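Local coordinates for cycloalternan-forming enzyme (Listeria monocytogenes serovar 1/2a, PDB 5F7U), which is a multidomain member of glycosyl hydrolase family 31, built round a TIM barrel, that binds glycans and magnesium ions, at residues Y18-Q21 against P27-P30; G89-Y94 against G231-N236; S152-D157 against Y350-G355; L360-F365 against D842-G847; N700-I705 against N818-Y823. The protein carries 1 engineered substitution. All blocks are in the same frame, centred on the assembly; numbering follows the deposited sequence.

Contact 1 (Y18-Q21 against P27-P30); sequences YTVQ and PRDP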
# COMPACT_ATOMS: atom_id res chain seq x y z
N TYR A 18 9.16 -23.21 0.61
CA TYR A 18 10.56 -22.80 0.72
C TYR A 18 11.46 -23.90 1.25
O TYR A 18 12.68 -23.88 1.00
CB TYR A 18 10.68 -21.55 1.58
CG TYR A 18 9.91 -20.36 1.02
CD1 TYR A 18 10.23 -19.81 -0.23
CD2 TYR A 18 8.87 -19.76 1.75
CE1 TYR A 18 9.54 -18.73 -0.75
CE2 TYR A 18 8.18 -18.67 1.26
CZ TYR A 18 8.50 -18.17 0.00
OH TYR A 18 7.82 -17.10 -0.50
N THR A 19 10.88 -24.84 1.98
CA THR A 19 11.66 -25.90 2.65
C THR A 19 11.01 -27.26 2.47
O THR A 19 9.85 -27.36 2.06
CB THR A 19 11.86 -25.67 4.17
OG1 THR A 19 10.61 -25.77 4.86
CG2 THR A 19 12.49 -24.32 4.49
N VAL A 20 11.76 -28.32 2.78
CA VAL A 20 11.16 -29.65 2.80
C VAL A 20 11.36 -30.25 4.18
O VAL A 20 12.35 -29.93 4.86
CB VAL A 20 11.74 -30.61 1.72
CG1 VAL A 20 11.52 -30.05 0.31
CG2 VAL A 20 13.23 -30.93 1.98
N GLN A 21 10.41 -31.09 4.59
CA GLN A 21 10.62 -32.03 5.69
C GLN A 21 11.54 -33.15 5.20
O GLN A 21 11.66 -33.35 3.99
CB GLN A 21 9.27 -32.57 6.18
CG GLN A 21 8.39 -31.46 6.78
CD GLN A 21 9.03 -30.80 7.98
OE1 GLN A 21 9.51 -29.66 7.90
NE2 GLN A 21 9.09 -31.52 9.09
N PRO A 27 10.56 -35.30 -6.94
CA PRO A 27 9.66 -34.15 -6.78
C PRO A 27 8.35 -34.53 -6.10
O PRO A 27 7.93 -35.69 -6.17
CB PRO A 27 9.34 -33.73 -8.22
CG PRO A 27 10.12 -34.63 -9.12
CD PRO A 27 10.54 -35.83 -8.32
N ARG A 28 7.69 -33.56 -5.46
CA ARG A 28 6.39 -33.84 -4.83
C ARG A 28 5.37 -34.35 -5.86
O ARG A 28 4.66 -35.31 -5.59
CB ARG A 28 5.86 -32.58 -4.13
CG ARG A 28 6.65 -32.25 -2.86
CD ARG A 28 6.13 -30.95 -2.26
NE ARG A 28 6.89 -30.57 -1.07
CZ ARG A 28 6.98 -29.33 -0.58
NH1 ARG A 28 6.38 -28.29 -1.20
NH2 ARG A 28 7.69 -29.12 0.54
N ASP A 29 5.31 -33.69 -7.02
CA ASP A 29 4.35 -34.02 -8.07
C ASP A 29 5.17 -34.32 -9.32
O ASP A 29 5.46 -33.41 -10.08
CB ASP A 29 3.39 -32.85 -8.33
CG ASP A 29 2.56 -32.47 -7.11
OD1 ASP A 29 1.87 -33.33 -6.52
OD2 ASP A 29 2.55 -31.28 -6.75
N PRO A 30 5.57 -35.60 -9.52
CA PRO A 30 6.48 -35.95 -10.61
C PRO A 30 5.86 -35.75 -12.00
O PRO A 30 4.70 -36.11 -12.23
CB PRO A 30 6.76 -37.44 -10.38
CG PRO A 30 6.54 -37.62 -8.89
CD PRO A 30 5.33 -36.76 -8.63

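Contact 2 (G89-Y94 against G231-N236); sequences GDEITY and GKNVIN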
# COMPACT_ATOMS: atom_id res chain seq x y z
N GLY A 89 0.96 -40.15 -17.77
CA GLY A 89 -0.18 -41.07 -17.60
C GLY A 89 0.06 -42.21 -16.62
O GLY A 89 -0.89 -42.87 -16.22
N ASP A 90 1.32 -42.45 -16.23
CA ASP A 90 1.61 -43.51 -15.25
C ASP A 90 0.96 -43.15 -13.92
O ASP A 90 1.04 -42.01 -13.46
CB ASP A 90 3.11 -43.74 -15.06
CG ASP A 90 3.77 -44.47 -16.22
OD1 ASP A 90 3.08 -45.10 -17.05
OD2 ASP A 90 5.01 -44.42 -16.29
N GLU A 91 0.31 -44.14 -13.32
CA GLU A 91 -0.33 -43.98 -12.03
C GLU A 91 0.45 -44.86 -11.07
O GLU A 91 0.47 -46.09 -11.21
CB GLU A 91 -1.80 -44.40 -12.11
CG GLU A 91 -2.51 -44.37 -10.76
CD GLU A 91 -3.95 -44.85 -10.80
OE1 GLU A 91 -4.44 -45.33 -9.76
OE2 GLU A 91 -4.62 -44.75 -11.86
N ILE A 92 1.14 -44.23 -10.12
CA ILE A 92 2.00 -44.96 -9.20
C ILE A 92 1.37 -44.96 -7.82
O ILE A 92 0.99 -43.90 -7.32
CB ILE A 92 3.42 -44.35 -9.16
CG1 ILE A 92 4.02 -44.17 -10.59
CG2 ILE A 92 4.33 -45.10 -8.19
CD1 ILE A 92 3.90 -45.33 -11.55
N THR A 93 1.26 -46.15 -7.20
CA THR A 93 0.80 -46.26 -5.81
C THR A 93 1.83 -47.04 -4.99
O THR A 93 2.25 -48.11 -5.42
CB THR A 93 -0.59 -46.91 -5.74
OG1 THR A 93 -1.54 -46.08 -6.44
CG2 THR A 93 -1.06 -47.10 -4.29
N TYR A 94 2.21 -46.51 -3.83
CA TYR A 94 3.28 -47.15 -3.04
C TYR A 94 3.02 -47.06 -1.54
O TYR A 94 2.31 -46.18 -1.07
CB TYR A 94 4.67 -46.55 -3.38
CG TYR A 94 4.86 -45.10 -2.97
CD1 TYR A 94 5.37 -44.78 -1.70
CD2 TYR A 94 4.53 -44.05 -3.83
CE1 TYR A 94 5.53 -43.45 -1.30
CE2 TYR A 94 4.68 -42.71 -3.43
CZ TYR A 94 5.19 -42.43 -2.17
OH TYR A 94 5.37 -41.10 -1.78
N GLY A 231 -3.56 -36.65 -18.44
CA GLY A 231 -4.53 -36.94 -19.50
C GLY A 231 -5.76 -37.73 -19.08
O GLY A 231 -6.58 -38.13 -19.93
N LYS A 232 -5.91 -37.97 -17.77
CA LYS A 232 -6.91 -38.91 -17.25
C LYS A 232 -7.57 -38.52 -15.92
O LYS A 232 -8.79 -38.60 -15.78
CB LYS A 232 -6.29 -40.31 -17.09
CG LYS A 232 -6.02 -41.06 -18.38
CD LYS A 232 -5.58 -42.49 -18.15
CE LYS A 232 -4.11 -42.57 -17.74
NZ LYS A 232 -3.60 -43.96 -17.92
N ASN A 233 -6.75 -38.15 -14.95
CA ASN A 233 -7.16 -38.02 -13.55
C ASN A 233 -6.96 -36.62 -12.98
O ASN A 233 -7.75 -36.17 -12.16
CB ASN A 233 -6.38 -39.01 -12.68
CG ASN A 233 -6.67 -40.46 -13.02
OD1 ASN A 233 -7.70 -41.01 -12.60
ND2 ASN A 233 -5.75 -41.09 -13.75
N VAL A 234 -5.89 -35.95 -13.40
CA VAL A 234 -5.46 -34.69 -12.78
C VAL A 234 -5.08 -33.61 -13.78
O VAL A 234 -4.56 -33.92 -14.86
CB VAL A 234 -4.28 -34.87 -11.79
CG1 VAL A 234 -4.70 -35.70 -10.58
CG2 VAL A 234 -3.05 -35.49 -12.46
N ILE A 235 -5.38 -32.35 -13.41
CA ILE A 235 -4.75 -31.14 -13.98
C ILE A 235 -4.09 -30.44 -12.79
O ILE A 235 -4.79 -30.00 -11.86
CB ILE A 235 -5.76 -30.22 -14.72
CG1 ILE A 235 -6.29 -30.95 -15.97
CG2 ILE A 235 -5.10 -28.88 -15.04
CD1 ILE A 235 -7.57 -30.38 -16.56
N ASN A 236 -2.76 -30.40 -12.77
CA ASN A 236 -2.01 -29.93 -11.59
C ASN A 236 -1.50 -28.51 -11.67
O ASN A 236 -1.16 -27.90 -10.64
CB ASN A 236 -0.82 -30.87 -11.27
CG ASN A 236 -1.27 -32.18 -10.64
OD1 ASN A 236 -2.39 -32.27 -10.13
ND2 ASN A 236 -0.41 -33.18 -10.64
O HOH W 1 -2.78 -41.75 -14.57
O HOH W 2 -4.53 -43.86 -14.50

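Contact 3 (S152-D157 against Y350-G355); sequences SFEDLD and YTDITG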
# COMPACT_ATOMS: atom_id res chain seq x y z
N SER A 152 -15.18 -13.17 -22.07
CA SER A 152 -16.29 -12.33 -21.67
C SER A 152 -15.75 -10.98 -21.22
O SER A 152 -14.55 -10.83 -20.95
CB SER A 152 -17.13 -12.99 -20.56
OG SER A 152 -16.34 -13.26 -19.41
N PHE A 153 -16.65 -10.01 -21.12
CA PHE A 153 -16.27 -8.67 -20.70
C PHE A 153 -16.85 -8.35 -19.34
O PHE A 153 -18.04 -8.16 -19.20
CB PHE A 153 -16.69 -7.64 -21.77
CG PHE A 153 -15.89 -7.75 -23.03
CD1 PHE A 153 -14.62 -7.19 -23.12
CD2 PHE A 153 -16.38 -8.50 -24.12
CE1 PHE A 153 -13.85 -7.32 -24.28
CE2 PHE A 153 -15.61 -8.63 -25.28
CZ PHE A 153 -14.35 -8.04 -25.36
N GLU A 154 -15.99 -8.30 -18.33
CA GLU A 154 -16.41 -7.81 -17.01
C GLU A 154 -16.88 -6.35 -17.14
O GLU A 154 -17.84 -5.94 -16.49
CB GLU A 154 -15.25 -7.97 -16.01
CG GLU A 154 -15.61 -7.65 -14.55
CD GLU A 154 -15.57 -6.17 -14.22
OE1 GLU A 154 -14.87 -5.41 -14.92
OE2 GLU A 154 -16.26 -5.74 -13.27
N ASP A 155 -16.20 -5.59 -17.99
CA ASP A 155 -16.70 -4.32 -18.50
C ASP A 155 -16.12 -4.13 -19.89
O ASP A 155 -15.32 -4.95 -20.34
CB ASP A 155 -16.35 -3.14 -17.55
CG ASP A 155 -17.25 -1.91 -17.73
OD1 ASP A 155 -18.11 -1.83 -18.66
OD2 ASP A 155 -17.10 -0.95 -16.92
N LEU A 156 -16.52 -3.08 -20.59
CA LEU A 156 -16.05 -2.90 -21.96
C LEU A 156 -14.53 -2.72 -22.05
O LEU A 156 -13.94 -2.91 -23.11
CB LEU A 156 -16.81 -1.77 -22.65
CG LEU A 156 -18.34 -1.97 -22.70
CD1 LEU A 156 -18.97 -0.83 -23.48
CD2 LEU A 156 -18.70 -3.32 -23.33
N ASP A 157 -13.90 -2.40 -20.92
CA ASP A 157 -12.44 -2.26 -20.85
C ASP A 157 -11.71 -3.36 -20.03
O ASP A 157 -10.53 -3.20 -19.73
CB ASP A 157 -12.05 -0.86 -20.32
CG ASP A 157 -12.62 -0.55 -18.94
OD1 ASP A 157 -13.19 -1.43 -18.27
OD2 ASP A 157 -12.52 0.62 -18.52
N TYR A 350 -10.00 -3.52 -10.91
CA TYR A 350 -9.60 -4.66 -10.11
C TYR A 350 -10.47 -4.74 -8.84
O TYR A 350 -10.90 -5.83 -8.47
CB TYR A 350 -8.09 -4.57 -9.80
CG TYR A 350 -7.66 -5.48 -8.68
CD1 TYR A 350 -7.53 -6.86 -8.88
CD2 TYR A 350 -7.44 -4.97 -7.40
CE1 TYR A 350 -7.16 -7.70 -7.85
CE2 TYR A 350 -7.08 -5.82 -6.33
CZ TYR A 350 -6.94 -7.18 -6.58
OH TYR A 350 -6.63 -8.03 -5.55
N THR A 351 -10.72 -3.61 -8.20
CA THR A 351 -11.56 -3.62 -6.99
C THR A 351 -13.03 -3.92 -7.29
O THR A 351 -13.76 -4.40 -6.41
CB THR A 351 -11.42 -2.36 -6.12
OG1 THR A 351 -11.93 -1.22 -6.83
CG2 THR A 351 -9.97 -2.17 -5.69
N ASP A 352 -13.47 -3.66 -8.52
CA ASP A 352 -14.79 -4.11 -8.94
C ASP A 352 -14.87 -5.63 -8.85
O ASP A 352 -15.92 -6.20 -8.51
CB ASP A 352 -15.09 -3.73 -10.38
CG ASP A 352 -15.38 -2.26 -10.56
OD1 ASP A 352 -15.82 -1.56 -9.63
OD2 ASP A 352 -15.17 -1.80 -11.69
N ILE A 353 -13.75 -6.29 -9.16
CA ILE A 353 -13.71 -7.74 -9.21
C ILE A 353 -13.54 -8.33 -7.81
O ILE A 353 -14.22 -9.30 -7.46
CB ILE A 353 -12.60 -8.26 -10.17
CG1 ILE A 353 -12.87 -7.78 -11.62
CG2 ILE A 353 -12.48 -9.78 -10.11
CD1 ILE A 353 -11.62 -7.77 -12.48
N THR A 354 -12.65 -7.75 -7.01
CA THR A 354 -12.19 -8.40 -5.76
C THR A 354 -12.66 -7.70 -4.50
O THR A 354 -12.44 -8.22 -3.39
CB THR A 354 -10.65 -8.52 -5.69
OG1 THR A 354 -10.07 -7.20 -5.65
CG2 THR A 354 -10.12 -9.28 -6.91
N GLY A 355 -13.27 -6.53 -4.64
CA GLY A 355 -13.84 -5.83 -3.48
C GLY A 355 -13.25 -4.45 -3.27
O GLY A 355 -12.05 -4.24 -3.42
O HOH W 3 -14.61 -2.89 -14.20

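Contact 4 (L360-F365 against D842-G847); sequences LPKWAF and DDVNGG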
# COMPACT_ATOMS: atom_id res chain seq x y z
N LEU A 360 -13.02 3.54 6.61
CA LEU A 360 -12.87 3.48 8.06
C LEU A 360 -13.20 4.83 8.68
O LEU A 360 -13.12 5.84 7.98
CB LEU A 360 -11.42 3.11 8.39
CG LEU A 360 -10.95 1.72 7.91
CD1 LEU A 360 -9.51 1.53 8.32
CD2 LEU A 360 -11.81 0.56 8.45
N PRO A 361 -13.57 4.86 9.98
CA PRO A 361 -13.78 6.16 10.63
C PRO A 361 -12.54 7.03 10.63
O PRO A 361 -11.42 6.52 10.53
CB PRO A 361 -14.19 5.82 12.06
CG PRO A 361 -14.08 4.38 12.21
CD PRO A 361 -13.81 3.73 10.90
N LYS A 362 -12.76 8.34 10.74
CA LYS A 362 -11.66 9.29 10.73
C LYS A 362 -10.59 9.03 11.78
O LYS A 362 -9.41 9.28 11.54
CB LYS A 362 -12.19 10.72 10.88
CG LYS A 362 -11.13 11.77 10.58
CD LYS A 362 -11.82 13.03 10.10
CE LYS A 362 -11.90 14.09 11.14
NZ LYS A 362 -12.67 15.19 10.41
N TRP A 363 -10.98 8.50 12.94
CA TRP A 363 -9.99 8.21 13.98
C TRP A 363 -8.89 7.25 13.55
O TRP A 363 -7.77 7.34 14.06
CB TRP A 363 -10.64 7.73 15.28
CG TRP A 363 -11.15 6.31 15.34
CD1 TRP A 363 -12.45 5.89 15.17
CD2 TRP A 363 -10.39 5.12 15.62
NE1 TRP A 363 -12.54 4.53 15.31
CE2 TRP A 363 -11.29 4.03 15.60
CE3 TRP A 363 -9.03 4.87 15.89
CZ2 TRP A 363 -10.88 2.70 15.85
CZ3 TRP A 363 -8.61 3.55 16.13
CH2 TRP A 363 -9.55 2.48 16.11
N ALA A 364 -9.18 6.38 12.60
CA ALA A 364 -8.17 5.47 12.09
C ALA A 364 -7.00 6.21 11.40
O ALA A 364 -5.92 5.64 11.27
CB ALA A 364 -8.81 4.45 11.15
N PHE A 365 -7.23 7.46 11.01
CA PHE A 365 -6.24 8.27 10.27
C PHE A 365 -5.42 9.25 11.11
O PHE A 365 -4.62 10.02 10.56
CB PHE A 365 -6.94 8.92 9.07
CG PHE A 365 -7.47 7.89 8.14
CD1 PHE A 365 -6.62 7.27 7.22
CD2 PHE A 365 -8.79 7.45 8.26
CE1 PHE A 365 -7.08 6.24 6.40
CE2 PHE A 365 -9.27 6.42 7.45
CZ PHE A 365 -8.41 5.82 6.51
N ASP A 842 -17.04 16.24 3.88
CA ASP A 842 -17.15 17.00 5.11
C ASP A 842 -17.72 16.09 6.21
O ASP A 842 -18.92 16.11 6.51
CB ASP A 842 -17.99 18.25 4.84
CG ASP A 842 -18.13 19.16 6.05
OD1 ASP A 842 -17.55 18.88 7.11
OD2 ASP A 842 -18.85 20.16 5.91
N ASP A 843 -16.82 15.29 6.81
CA ASP A 843 -17.18 14.29 7.83
C ASP A 843 -17.76 14.93 9.09
O ASP A 843 -18.59 14.31 9.78
CB ASP A 843 -15.94 13.45 8.22
CG ASP A 843 -16.29 12.27 9.15
OD1 ASP A 843 -17.19 11.46 8.81
OD2 ASP A 843 -15.66 12.13 10.22
N VAL A 844 -17.32 16.14 9.41
CA VAL A 844 -17.80 16.87 10.60
C VAL A 844 -19.31 17.12 10.48
O VAL A 844 -20.03 17.05 11.48
CB VAL A 844 -16.96 18.15 10.86
CG1 VAL A 844 -17.64 19.15 11.81
CG2 VAL A 844 -15.59 17.76 11.42
N ASN A 845 -19.77 17.36 9.26
CA ASN A 845 -21.14 17.76 9.00
C ASN A 845 -21.93 16.73 8.19
O ASN A 845 -22.48 17.04 7.13
CB ASN A 845 -21.15 19.14 8.33
CG ASN A 845 -20.47 20.21 9.18
OD1 ASN A 845 -19.40 20.72 8.81
ND2 ASN A 845 -21.07 20.55 10.30
N GLY A 846 -21.97 15.51 8.71
CA GLY A 846 -22.86 14.45 8.20
C GLY A 846 -22.37 13.80 6.92
O GLY A 846 -23.14 13.11 6.24
N GLY A 847 -21.11 14.04 6.58
CA GLY A 847 -20.51 13.45 5.40
C GLY A 847 -20.95 14.07 4.08
O GLY A 847 -20.86 13.43 3.04
O HOH W 4 -15.38 9.40 11.23
O HOH W 5 -13.61 16.20 7.52
O HOH W 6 -14.95 14.40 11.46

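Contact 5 (N700-I705 against N818-Y823); sequences NLLPYI and NDLKSY. With MG (magnesium ion), chain I; MG (magnesium ion), chain K.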
# COMPACT_ATOMS: atom_id res chain seq x y z
N ASN A 700 -3.48 18.97 10.69
CA ASN A 700 -3.90 20.11 9.84
C ASN A 700 -4.42 19.61 8.48
O ASN A 700 -5.35 20.17 7.91
CB ASN A 700 -2.75 21.09 9.56
CG ASN A 700 -2.20 21.78 10.81
OD1 ASN A 700 -0.99 21.96 10.92
ND2 ASN A 700 -3.08 22.20 11.73
N LEU A 701 -3.78 18.56 7.97
CA LEU A 701 -4.17 17.97 6.68
C LEU A 701 -5.22 16.88 6.77
O LEU A 701 -5.63 16.30 5.75
CB LEU A 701 -2.92 17.47 5.94
CG LEU A 701 -1.91 18.54 5.48
CD1 LEU A 701 -0.67 17.86 4.95
CD2 LEU A 701 -2.50 19.42 4.37
N LEU A 702 -5.69 16.59 7.98
CA LEU A 702 -6.67 15.50 8.14
C LEU A 702 -7.93 15.63 7.25
O LEU A 702 -8.40 14.60 6.75
CB LEU A 702 -7.01 15.22 9.62
CG LEU A 702 -7.82 13.96 9.93
CD1 LEU A 702 -7.15 12.68 9.44
CD2 LEU A 702 -8.07 13.88 11.44
N PRO A 703 -8.45 16.86 7.00
CA PRO A 703 -9.61 16.89 6.09
C PRO A 703 -9.28 16.41 4.66
O PRO A 703 -10.12 15.74 4.03
CB PRO A 703 -10.03 18.37 6.10
CG PRO A 703 -9.63 18.81 7.48
CD PRO A 703 -8.27 18.17 7.66
N TYR A 704 -8.08 16.73 4.19
CA TYR A 704 -7.56 16.27 2.90
C TYR A 704 -7.29 14.77 2.92
O TYR A 704 -7.69 14.05 2.00
CB TYR A 704 -6.27 17.05 2.59
CG TYR A 704 -5.45 16.56 1.40
CD1 TYR A 704 -5.75 17.01 0.11
CD2 TYR A 704 -4.37 15.68 1.57
CE1 TYR A 704 -4.99 16.60 -0.98
CE2 TYR A 704 -3.62 15.22 0.47
CZ TYR A 704 -3.93 15.70 -0.79
OH TYR A 704 -3.21 15.29 -1.90
N ILE A 705 -6.61 14.31 3.97
CA ILE A 705 -6.29 12.88 4.14
C ILE A 705 -7.55 12.03 4.17
O ILE A 705 -7.64 10.99 3.50
CB ILE A 705 -5.42 12.65 5.40
CG1 ILE A 705 -4.03 13.31 5.20
CG2 ILE A 705 -5.31 11.15 5.75
CD1 ILE A 705 -3.18 13.34 6.47
N ASN A 818 -7.29 16.66 18.82
CA ASN A 818 -7.85 15.44 18.23
C ASN A 818 -9.37 15.34 18.36
O ASN A 818 -9.91 14.24 18.29
CB ASN A 818 -7.15 14.17 18.79
CG ASN A 818 -7.39 13.96 20.28
OD1 ASN A 818 -8.10 14.74 20.94
ND2 ASN A 818 -6.79 12.91 20.82
N ASP A 819 -10.07 16.46 18.55
CA ASP A 819 -11.53 16.39 18.65
C ASP A 819 -12.06 16.37 17.23
O ASP A 819 -12.08 17.40 16.56
CB ASP A 819 -12.15 17.54 19.48
CG ASP A 819 -13.70 17.59 19.39
OD1 ASP A 819 -14.35 16.58 19.03
OD2 ASP A 819 -14.27 18.66 19.72
N LEU A 820 -12.49 15.19 16.81
CA LEU A 820 -12.92 14.95 15.44
C LEU A 820 -14.37 15.34 15.15
O LEU A 820 -14.86 15.08 14.05
CB LEU A 820 -12.65 13.48 15.06
CG LEU A 820 -11.26 12.94 15.41
CD1 LEU A 820 -11.21 11.46 15.05
CD2 LEU A 820 -10.14 13.69 14.73
N LYS A 821 -15.03 15.96 16.13
CA LYS A 821 -16.44 16.39 16.00
C LYS A 821 -16.59 17.80 15.44
O LYS A 821 -17.72 18.22 15.15
CB LYS A 821 -17.18 16.29 17.35
CG LYS A 821 -17.43 14.87 17.84
CD LYS A 821 -18.56 14.87 18.88
CE LYS A 821 -18.81 13.48 19.48
NZ LYS A 821 -19.16 12.44 18.46
N SER A 822 -15.49 18.53 15.33
CA SER A 822 -15.51 19.92 14.83
C SER A 822 -14.18 20.32 14.22
O SER A 822 -13.15 19.69 14.49
CB SER A 822 -15.85 20.90 15.97
OG SER A 822 -14.82 20.91 16.94
N TYR A 823 -14.19 21.36 13.39
CA TYR A 823 -12.96 21.98 12.93
C TYR A 823 -12.65 23.17 13.82
O TYR A 823 -13.56 23.75 14.44
CB TYR A 823 -13.08 22.49 11.48
CG TYR A 823 -13.58 21.45 10.49
CD1 TYR A 823 -12.79 20.34 10.14
CD2 TYR A 823 -14.84 21.57 9.90
CE1 TYR A 823 -13.25 19.39 9.24
CE2 TYR A 823 -15.30 20.62 8.99
CZ TYR A 823 -14.50 19.53 8.66
OH TYR A 823 -14.96 18.57 7.78
MG MG I . -10.89 18.55 15.15
MG MG K . -14.35 25.77 14.17
O HOH W 7 -10.29 20.65 15.40
O HOH W 8 -11.80 17.44 13.11
O HOH W 9 -8.72 17.43 14.96
O HOH W 10 -15.36 25.53 12.32
O HOH W 11 -15.32 28.15 13.81

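Contact 1 (Y18-Q21 against P27-P30)
The guanidinium of Arg28 touches Thr19 and Val20 from the end of an outstretched side chain that starts just after Pro27, a proline preceded by a cis peptide bond. Pro27 itself does not meet the 18-21 segment, and its ring rests on Glu34. At Arg28 the first torsion (chi1 -72°) lays CG beside the backbone N, and from CG to NE the chain is fully extended, so that nearly the whole length of the residue bridges a wide gap: the nearest alpha carbons, Val20 CA and Arg28 CA, are 9.9 Å apart. NH2 donates to Thr19 O at 3.2 Å in a weak bond, with a strongly bent N-H...O angle of 123°; the carbonyl oxygen lies at the edge of the guanidinium, near its plane. The same NH2 comes within 3.9 Å of Val20 CG1, which approaches obliquely. Both segments flank the short strand 25-26, which pairs antiparallel with strand 36-43 in the Lmo2446-like N-terminal region, a family of the E-set clan, and the contact lies on the surface of that region. Stronger partners steer the arginine: NE forms a salt bridge with Glu24, whose other carboxylate oxygen takes the backbone N of Gln21, while NH1 donates to Asp16 O. One acidic residue thus grips both sides of the contact. Farther along, Asp29 turns to a different neighbour, making a salt bridge with Arg545 through OD2.

Contact 2 (G89-Y94 against G231-N236)
Lys232 bends over Gly89 and offers its ammonium to the glycine carbonyl, NZ lying 3.4 Å from Gly89 O in a weak hydrogen bond. The bend is at chi3 (-78°), which also brings CE to 3.6 Å from Gly89 O. Two waters extend the contact beside the lysine. Water 1 donates to Gly89 O at 2.7 Å and is reached weakly by Asn233 ND2. Water 2 donates to Glu91 OE2 at 2.8 Å and accepts from Asn233 ND2 at 3.1 Å, spanning two side chains whose direct approach, OE2 to ND2, is 4.3 Å. The contact is polar and lies at the surface. It joins the start of strand 91-100 to the turn of the beta hairpin formed by antiparallel strands 214-229 and 235-243, that turn lying within the galactose mutarotase-like region. Behind the first shell, Asp230 OD1 accepts from the backbone N of both Asn233 and Val234 and so shapes the turn. On the other side, backbone bonds tie Gly89 and Asp90 to Val115 and Glu91 to Asn58. Tyr114 of strand 106-129 touches the side chains of Glu91, Asn233 and Val234, lying next to both segments.

Contact 3 (S152-D157 against Y350-G355)
Glu154 meets Asp352 and Ile353 across the gap between the bend that follows strand 148-153 and the last turn of helix 343-354. The apolar part is small: Glu154 CG packs 4.0 Å from Ile353 CG1, the two side chains passing at a slant. Glu154 has CG anti to its amide nitrogen (chi1 -173°) and then folds at chi2 (-82°), which turns the carboxylate toward Asp352, with OE2 3.7 Å from Asp352 CB. Ile353 also rests on Tyr336 and Ile338 of strand 333-338, joining helix and beta domain.

The polar part brings like charges together, with Glu154 OE2 4.4 Å from Asp352 OD2 and the carboxylate planes 31° apart. Water 3 lies between the two groups, 2.6 Å from Glu154 OE1 and 2.8 Å from Asp352 OD2.

Among the bonds within each segment, Glu154 and Asp155 form a classic beta bulge opposite strand 158-164, and in the helix's final turn Tyr350 O takes three donors, Ile353 N, Thr354 N and Thr354 OG1.

Lys356 forms a salt bridge with Asp352 OD1, and a magnesium ion lies about 4 Å from the Asp352 side chain; these positive charges probably offset the repulsion between the carboxylates.

Contact 4 (L360-F365 against D842-G847)
Lys362 and Asp843 lie side by side, pointing opposite ways, the lysine methylenes running along the carboxylate. Lys362 CB is 3.8 Å from Asp843 OD2. With CG opposite the backbone N (chi1 -167°), the lysine chain can run alongside the aspartate, so that CB and CD both flank OD2. It then bends at chi3, whose 103° is far from a staggered value, and the kink leaves NZ beyond the carboxylate, 4.3 Å from Asp843 OD2. That is too far for a salt bridge, and NZ comes 4.0 Å from Val844 CG2.

Water closes the remaining gap. Water 6 accepts from Lys362 NZ at 2.6 Å and donates to Asp843 OD2 at 2.7 Å, linking the opposite charges indirectly; water 4 joins the backbone N of Lys362 to the same oxygen, and water 5 bonds weakly to Lys362 NZ and Asp843 N. Asp843 OD2 thus takes two water protons. Lys362 is also packed against helix 702-715, where Leu702 and Tyr706 touch its side chain.

In the 842-847 segment, Asn845 N bonds to Asp842 O, and Asp842 forms a salt bridge with Arg850. This is the connection of a beta hairpin, between antiparallel strands 835-842 and 848-857, laid against the 3-10 turn that leads into 367-369, the first strand of the family 31 TIM barrel.

Contact 5 (N700-I705 against N818-Y823)
Leu702 overlaps Leu820 at the methyl ends: its CD2 lies 3.9 Å from Leu820 CD2, and the two side chains cross at about a right angle. Beside this pair, Pro703 and Tyr823 lie antiparallel alongside one another, Pro703 CG coming to 4.1 Å from Tyr823 CE1 at an oblique angle to the ring. With chi1 at -53°, Tyr823 has its ring beside the backbone N, and from there it extends toward the start of helix 702-715. Its hydroxyl is hydrogen-bonded to Asp842 OD1, and Phe840 touches both Pro703 and the ring, so this buried contact joins helix 702-715 to the beta domain that follows.

The 818-823 segment owes its shape to a type I turn from Asp819 to Ser822. Asp819 OD1 accepts from Lys821 N at 3.0 Å, with an N-H...O angle of 157°, closing an Asx turn; the donor comes from above the carboxylate plane.

Two magnesium ions lie along the same loop. One is bound by Asp819 O at 2.2 Å and by waters 7, 8 and 9; Ser822 O, also part of this site, lies 2.6 Å from the ion and accepts from waters 7 and 8. The other is bound by Tyr823 O at 2.2 Å, by Asp824 O, by waters 10 and 11 and by a further atom from elsewhere in the structure.

The loop turns apolar side chains to the helix and carbonyl oxygens to the ions. At the ion held by Asp819, coordination through neutral backbone oxygens and water suggests a site that probably draws little on carboxylate charge.

How the contacts relate
The contacts fall into two regions on opposite sides of the chain's centre, with contact 3 apart from both. Contacts 1 and 2 lie close together, centres 17 Å apart and nearest atoms about 4 Å apart without touching, and the side chain of Val20 in contact 1 is about 12 Å from a bound alpha-D-glucopyranose. Contacts 4 and 5, in the other region, are 8 Å apart by their centres and interlock: Val844 CG2 packs 3.5 Å from Tyr823 CZ, and Trp363 CA lies 3.6 Å from Leu820 CD1. Contact 5 is nested inside the loop closed by contact 4, at the magnesium sites. Contact 3 is centred 36 Å from the centre of contact 1 and 29 Å from that of contact 4.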